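PDB 6ZB6: glutathione transferase from Lolium rigidum, which probably conjugates glutathione to electrophilic xenobiotics such as herbicides, as a phi class enzyme of a kind linked to multiple-herbicide resistance. Local coordinates for residues 10-24 / 203-215. Sequence-based numbering, arbitrary orientation.
Sequences AMSTNVARVLVFLEE and ARPAIKKISATMV. With GTB (S-(p-nitrobenzyl)glutathione), chain G.
Glu24 and Arg204 join the C-terminal end of helix 13-24 to the N-cap of helix 205-214 through a side-on, two-pronged salt bridge. Arg204 NE reaches Glu24 OE2 at 2.8 Å and its NH2 reaches OE1 at 2.8 Å, both nearly straight; both oxygens lie in the guanidinium plane, and the nitrogens reach them from the syn side but tilted out of the carboxylate plane, the two planes being 26° apart. A bend at chi2 (-76°) folds the Glu24 carboxylate back to Arg204, and a water links OE2 to the backbone N of Ala206, so the same carboxylate serves the first turn of the second helix. The neighbouring Glu23 crosses Lys209 at about a right angle in a weak salt-bridge bond, OE2 to NZ 3.2 Å; the stronger partner of this OE2 is Tyr29 OH.

Between the charged pairs and Met214 the helices meet through apolar groups. Ile210 is a knob in the hole formed by Ala16, Leu19, Val20 and the methylenes of Glu23: CD1 lies 3.7 Å from Leu19 CB, while CG2 faces Ala16 CB. Ile207 CD1 approaches both methyls of Val20, and Ala206 CB abuts Glu23 CB at 3.6 Å. Farther along, SD of Met214 lies 3.7 Å from Ala16 CB, and the bend at chi3 (64°) turns CE back over the same methyl; its CG lies near Ala10 O.

The helices run roughly antiparallel, 8.6 Å apart at closest approach. This is part of the interface between the two domains of the glutathione transferase fold: the chain's last helix packs on the first helix of the thioredoxin-like domain, whose N-terminal end, with Ser12, Thr13 and Asn14, borders the bound S-(p-nitrobenzyl)glutathione.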
# COMPACT_ATOMS: atom_id res chain seq x y z
N ALA A 10 -9.97 3.12 7.02
CA ALA A 10 -9.27 3.49 5.80
C ALA A 10 -7.83 3.92 6.07
O ALA A 10 -6.99 3.83 5.16
CB ALA A 10 -10.01 4.60 5.06
N MET A 11 -7.52 4.36 7.29
CA MET A 11 -6.17 4.83 7.59
C MET A 11 -5.15 3.70 7.69
O MET A 11 -3.96 3.95 7.54
CB MET A 11 -6.16 5.63 8.89
CG MET A 11 -6.73 4.89 10.07
SD MET A 11 -5.83 5.18 11.61
CE MET A 11 -4.52 3.98 11.46
N SER A 12 -5.59 2.47 7.95
CA SER A 12 -4.66 1.35 8.03
C SER A 12 -4.04 1.09 6.66
O SER A 12 -4.76 1.03 5.65
CB SER A 12 -5.38 0.10 8.55
OG SER A 12 -4.65 -1.07 8.27
N THR A 13 -2.72 0.92 6.62
CA THR A 13 -2.01 0.78 5.34
C THR A 13 -2.62 -0.30 4.46
O THR A 13 -2.87 -0.09 3.27
CB THR A 13 -0.54 0.46 5.58
OG1 THR A 13 -0.43 -0.52 6.60
CG2 THR A 13 0.23 1.73 5.98
N ASN A 14 -2.84 -1.48 5.02
CA ASN A 14 -3.25 -2.58 4.16
C ASN A 14 -4.74 -2.53 3.83
O ASN A 14 -5.16 -3.14 2.83
CB ASN A 14 -2.84 -3.91 4.80
CG ASN A 14 -1.33 -4.05 4.90
OD1 ASN A 14 -0.63 -4.06 3.89
ND2 ASN A 14 -0.82 -4.09 6.13
N VAL A 15 -5.54 -1.79 4.60
CA VAL A 15 -6.88 -1.45 4.14
C VAL A 15 -6.81 -0.49 2.96
O VAL A 15 -7.45 -0.71 1.91
CB VAL A 15 -7.71 -0.85 5.29
CG1 VAL A 15 -9.02 -0.29 4.75
CG2 VAL A 15 -7.95 -1.88 6.39
N ALA A 16 -6.04 0.60 3.12
CA ALA A 16 -5.89 1.59 2.06
C ALA A 16 -5.44 0.95 0.77
O ALA A 16 -5.86 1.36 -0.32
CB ALA A 16 -4.88 2.67 2.48
N ARG A 17 -4.58 -0.08 0.86
CA ARG A 17 -4.10 -0.77 -0.33
C ARG A 17 -5.28 -1.25 -1.19
O ARG A 17 -5.33 -1.00 -2.40
CB ARG A 17 -3.19 -1.94 0.07
CG ARG A 17 -2.64 -2.73 -1.12
CD ARG A 17 -2.11 -4.11 -0.72
NE ARG A 17 -1.24 -4.07 0.45
CZ ARG A 17 0.00 -3.59 0.44
NH1 ARG A 17 0.53 -3.13 -0.69
NH2 ARG A 17 0.72 -3.56 1.56
N VAL A 18 -6.26 -1.89 -0.55
CA VAL A 18 -7.45 -2.38 -1.24
C VAL A 18 -8.28 -1.22 -1.78
O VAL A 18 -8.76 -1.26 -2.92
CB VAL A 18 -8.27 -3.26 -0.28
CG1 VAL A 18 -9.58 -3.74 -0.95
CG2 VAL A 18 -7.43 -4.43 0.26
N LEU A 19 -8.48 -0.18 -0.97
CA LEU A 19 -9.30 0.94 -1.42
C LEU A 19 -8.72 1.59 -2.67
O LEU A 19 -9.47 2.00 -3.56
CB LEU A 19 -9.44 1.97 -0.29
CG LEU A 19 -9.97 1.46 1.05
CD1 LEU A 19 -10.26 2.61 2.02
CD2 LEU A 19 -11.20 0.56 0.87
N VAL A 20 -7.39 1.67 -2.77
CA VAL A 20 -6.76 2.19 -3.98
C VAL A 20 -7.21 1.39 -5.20
O VAL A 20 -7.64 1.95 -6.21
CB VAL A 20 -5.23 2.19 -3.84
CG1 VAL A 20 -4.59 2.39 -5.22
CG2 VAL A 20 -4.77 3.32 -2.87
N PHE A 21 -7.13 0.06 -5.13
CA PHE A 21 -7.48 -0.71 -6.32
C PHE A 21 -8.98 -0.68 -6.60
O PHE A 21 -9.38 -0.64 -7.77
CB PHE A 21 -6.93 -2.12 -6.20
CG PHE A 21 -5.43 -2.14 -6.20
CD1 PHE A 21 -4.73 -1.74 -7.32
CD2 PHE A 21 -4.72 -2.48 -5.05
CE1 PHE A 21 -3.34 -1.72 -7.33
CE2 PHE A 21 -3.32 -2.46 -5.04
CZ PHE A 21 -2.63 -2.08 -6.18
N LEU A 22 -9.81 -0.62 -5.55
CA LEU A 22 -11.24 -0.40 -5.77
C LEU A 22 -11.48 0.90 -6.52
O LEU A 22 -12.31 0.96 -7.43
CB LEU A 22 -11.99 -0.39 -4.44
CG LEU A 22 -12.27 -1.77 -3.82
CD1 LEU A 22 -12.62 -1.64 -2.34
CD2 LEU A 22 -13.37 -2.51 -4.61
N GLU A 23 -10.76 1.97 -6.16
CA GLU A 23 -10.97 3.24 -6.84
C GLU A 23 -10.42 3.20 -8.25
O GLU A 23 -10.97 3.85 -9.14
CB GLU A 23 -10.33 4.37 -6.04
CG GLU A 23 -11.11 4.74 -4.80
CD GLU A 23 -12.42 5.43 -5.12
OE1 GLU A 23 -12.53 6.02 -6.22
OE2 GLU A 23 -13.33 5.39 -4.27
N GLU A 24 -9.34 2.45 -8.48
CA GLU A 24 -8.75 2.39 -9.82
C GLU A 24 -9.73 1.81 -10.83
O GLU A 24 -9.76 2.25 -11.99
CB GLU A 24 -7.45 1.58 -9.80
CG GLU A 24 -6.25 2.35 -9.20
CD GLU A 24 -5.65 3.41 -10.14
OE1 GLU A 24 -5.89 3.36 -11.37
OE2 GLU A 24 -4.90 4.28 -9.65
N ALA A 203 -0.04 11.62 -8.26
CA ALA A 203 -0.90 12.38 -9.15
C ALA A 203 -2.16 11.62 -9.55
O ALA A 203 -3.09 12.24 -10.09
CB ALA A 203 -0.12 12.79 -10.40
N ARG A 204 -2.22 10.31 -9.31
CA ARG A 204 -3.35 9.52 -9.79
C ARG A 204 -4.61 9.89 -9.02
O ARG A 204 -4.58 10.01 -7.79
CB ARG A 204 -3.06 8.03 -9.64
CG ARG A 204 -1.97 7.54 -10.57
CD ARG A 204 -1.80 6.02 -10.48
NE ARG A 204 -2.86 5.31 -11.19
CZ ARG A 204 -2.90 5.16 -12.51
NH1 ARG A 204 -1.94 5.66 -13.27
NH2 ARG A 204 -3.91 4.50 -13.07
N PRO A 205 -5.74 10.07 -9.71
CA PRO A 205 -7.00 10.38 -9.00
C PRO A 205 -7.34 9.40 -7.90
O PRO A 205 -7.71 9.82 -6.79
CB PRO A 205 -8.04 10.37 -10.13
CG PRO A 205 -7.26 10.65 -11.38
CD PRO A 205 -5.90 10.05 -11.18
N ALA A 206 -7.20 8.09 -8.14
CA ALA A 206 -7.50 7.12 -7.09
C ALA A 206 -6.57 7.30 -5.90
O ALA A 206 -7.00 7.18 -4.74
CB ALA A 206 -7.39 5.70 -7.63
N ILE A 207 -5.29 7.58 -6.16
CA ILE A 207 -4.32 7.77 -5.08
C ILE A 207 -4.63 9.05 -4.31
O ILE A 207 -4.58 9.09 -3.08
CB ILE A 207 -2.89 7.77 -5.65
CG1 ILE A 207 -2.54 6.38 -6.19
CG2 ILE A 207 -1.88 8.20 -4.59
CD1 ILE A 207 -2.30 5.36 -5.11
N LYS A 208 -4.97 10.12 -5.04
CA LYS A 208 -5.34 11.37 -4.37
C LYS A 208 -6.53 11.16 -3.45
O LYS A 208 -6.56 11.69 -2.33
CB LYS A 208 -5.66 12.45 -5.40
CG LYS A 208 -4.45 13.20 -5.88
CD LYS A 208 -4.65 13.70 -7.29
CE LYS A 208 -4.49 15.20 -7.37
NZ LYS A 208 -4.52 15.67 -8.78
N LYS A 209 -7.50 10.37 -3.90
CA LYS A 209 -8.72 10.19 -3.13
C LYS A 209 -8.45 9.43 -1.84
O LYS A 209 -8.90 9.84 -0.77
CB LYS A 209 -9.77 9.49 -3.98
CG LYS A 209 -11.08 9.22 -3.26
CD LYS A 209 -12.21 9.04 -4.25
CE LYS A 209 -13.47 8.56 -3.56
NZ LYS A 209 -14.56 8.36 -4.56
N ILE A 210 -7.72 8.31 -1.92
CA ILE A 210 -7.53 7.49 -0.73
C ILE A 210 -6.58 8.17 0.25
O ILE A 210 -6.78 8.11 1.47
CB ILE A 210 -7.05 6.08 -1.13
CG1 ILE A 210 -8.13 5.37 -1.96
CG2 ILE A 210 -6.71 5.26 0.11
CD1 ILE A 210 -9.54 5.49 -1.36
N SER A 211 -5.55 8.85 -0.26
CA SER A 211 -4.62 9.49 0.68
C SER A 211 -5.33 10.58 1.48
O SER A 211 -4.98 10.82 2.65
CB SER A 211 -3.40 10.04 -0.07
OG SER A 211 -3.76 11.00 -1.05
N ALA A 212 -6.36 11.20 0.91
CA ALA A 212 -7.15 12.19 1.64
C ALA A 212 -8.00 11.55 2.73
O ALA A 212 -8.38 12.23 3.69
CB ALA A 212 -8.05 12.96 0.67
N THR A 213 -8.34 10.27 2.62
CA THR A 213 -9.10 9.62 3.67
C THR A 213 -8.21 9.01 4.74
O THR A 213 -8.71 8.67 5.82
CB THR A 213 -10.03 8.54 3.11
OG1 THR A 213 -9.25 7.38 2.77
CG2 THR A 213 -10.75 9.04 1.87
N MET A 214 -6.92 8.86 4.47
CA MET A 214 -5.99 8.39 5.49
C MET A 214 -5.55 9.52 6.42
O MET A 214 -5.32 9.28 7.60
CB MET A 214 -4.78 7.75 4.81
CG MET A 214 -5.15 6.64 3.83
SD MET A 214 -3.80 6.20 2.73
CE MET A 214 -2.63 5.56 3.92
N VAL A 215 -5.47 10.75 5.90
CA VAL A 215 -5.02 11.99 6.55
C VAL A 215 -3.92 11.79 7.59
O VAL A 215 -4.19 11.36 8.72
CB VAL A 215 -6.21 12.77 7.17
CG1 VAL A 215 -7.00 13.49 6.09
CG2 VAL A 215 -7.13 11.87 8.00
N1 GTB G . -0.31 -9.34 5.30
CA1 GTB G . -1.50 -8.71 5.86
C1 GTB G . -2.24 -7.95 4.74
O11 GTB G . -1.59 -7.35 3.84
O12 GTB G . -3.50 -7.91 4.72
CB1 GTB G . -1.03 -7.76 6.96
CG1 GTB G . -2.26 -7.06 7.55
CD1 GTB G . -1.92 -6.28 8.80
OE1 GTB G . -0.81 -6.24 9.23
N2 GTB G . -2.98 -5.56 9.46
CA2 GTB G . -2.64 -4.82 10.66
C2 GTB G . -3.37 -5.45 11.84
O2 GTB G . -4.51 -5.79 11.75
CB2 GTB G . -3.05 -3.36 10.49
SG2 GTB G . -2.03 -2.62 9.16
N3 GTB G . -2.66 -5.67 13.07
CA3 GTB G . -3.36 -6.26 14.19
C3 GTB G . -2.65 -7.53 14.65
O31 GTB G . -2.86 -7.97 15.81
O32 GTB G . -1.87 -8.14 13.87
C' GTB G . -0.31 -2.54 9.74
C1' GTB G . -0.26 -1.68 11.00
C2' GTB G . 0.11 -2.24 12.21
C3' GTB G . 0.16 -1.46 13.35
C4' GTB G . -0.16 -0.11 13.29
N41 GTB G . -0.11 0.71 14.49
O41 GTB G . 0.37 0.19 15.71
O42 GTB G . -0.48 1.82 14.44
C5' GTB G . -0.52 0.45 12.07
C6' GTB G . -0.57 -0.33 10.92
O HOH W 1 -6.41 6.76 -10.62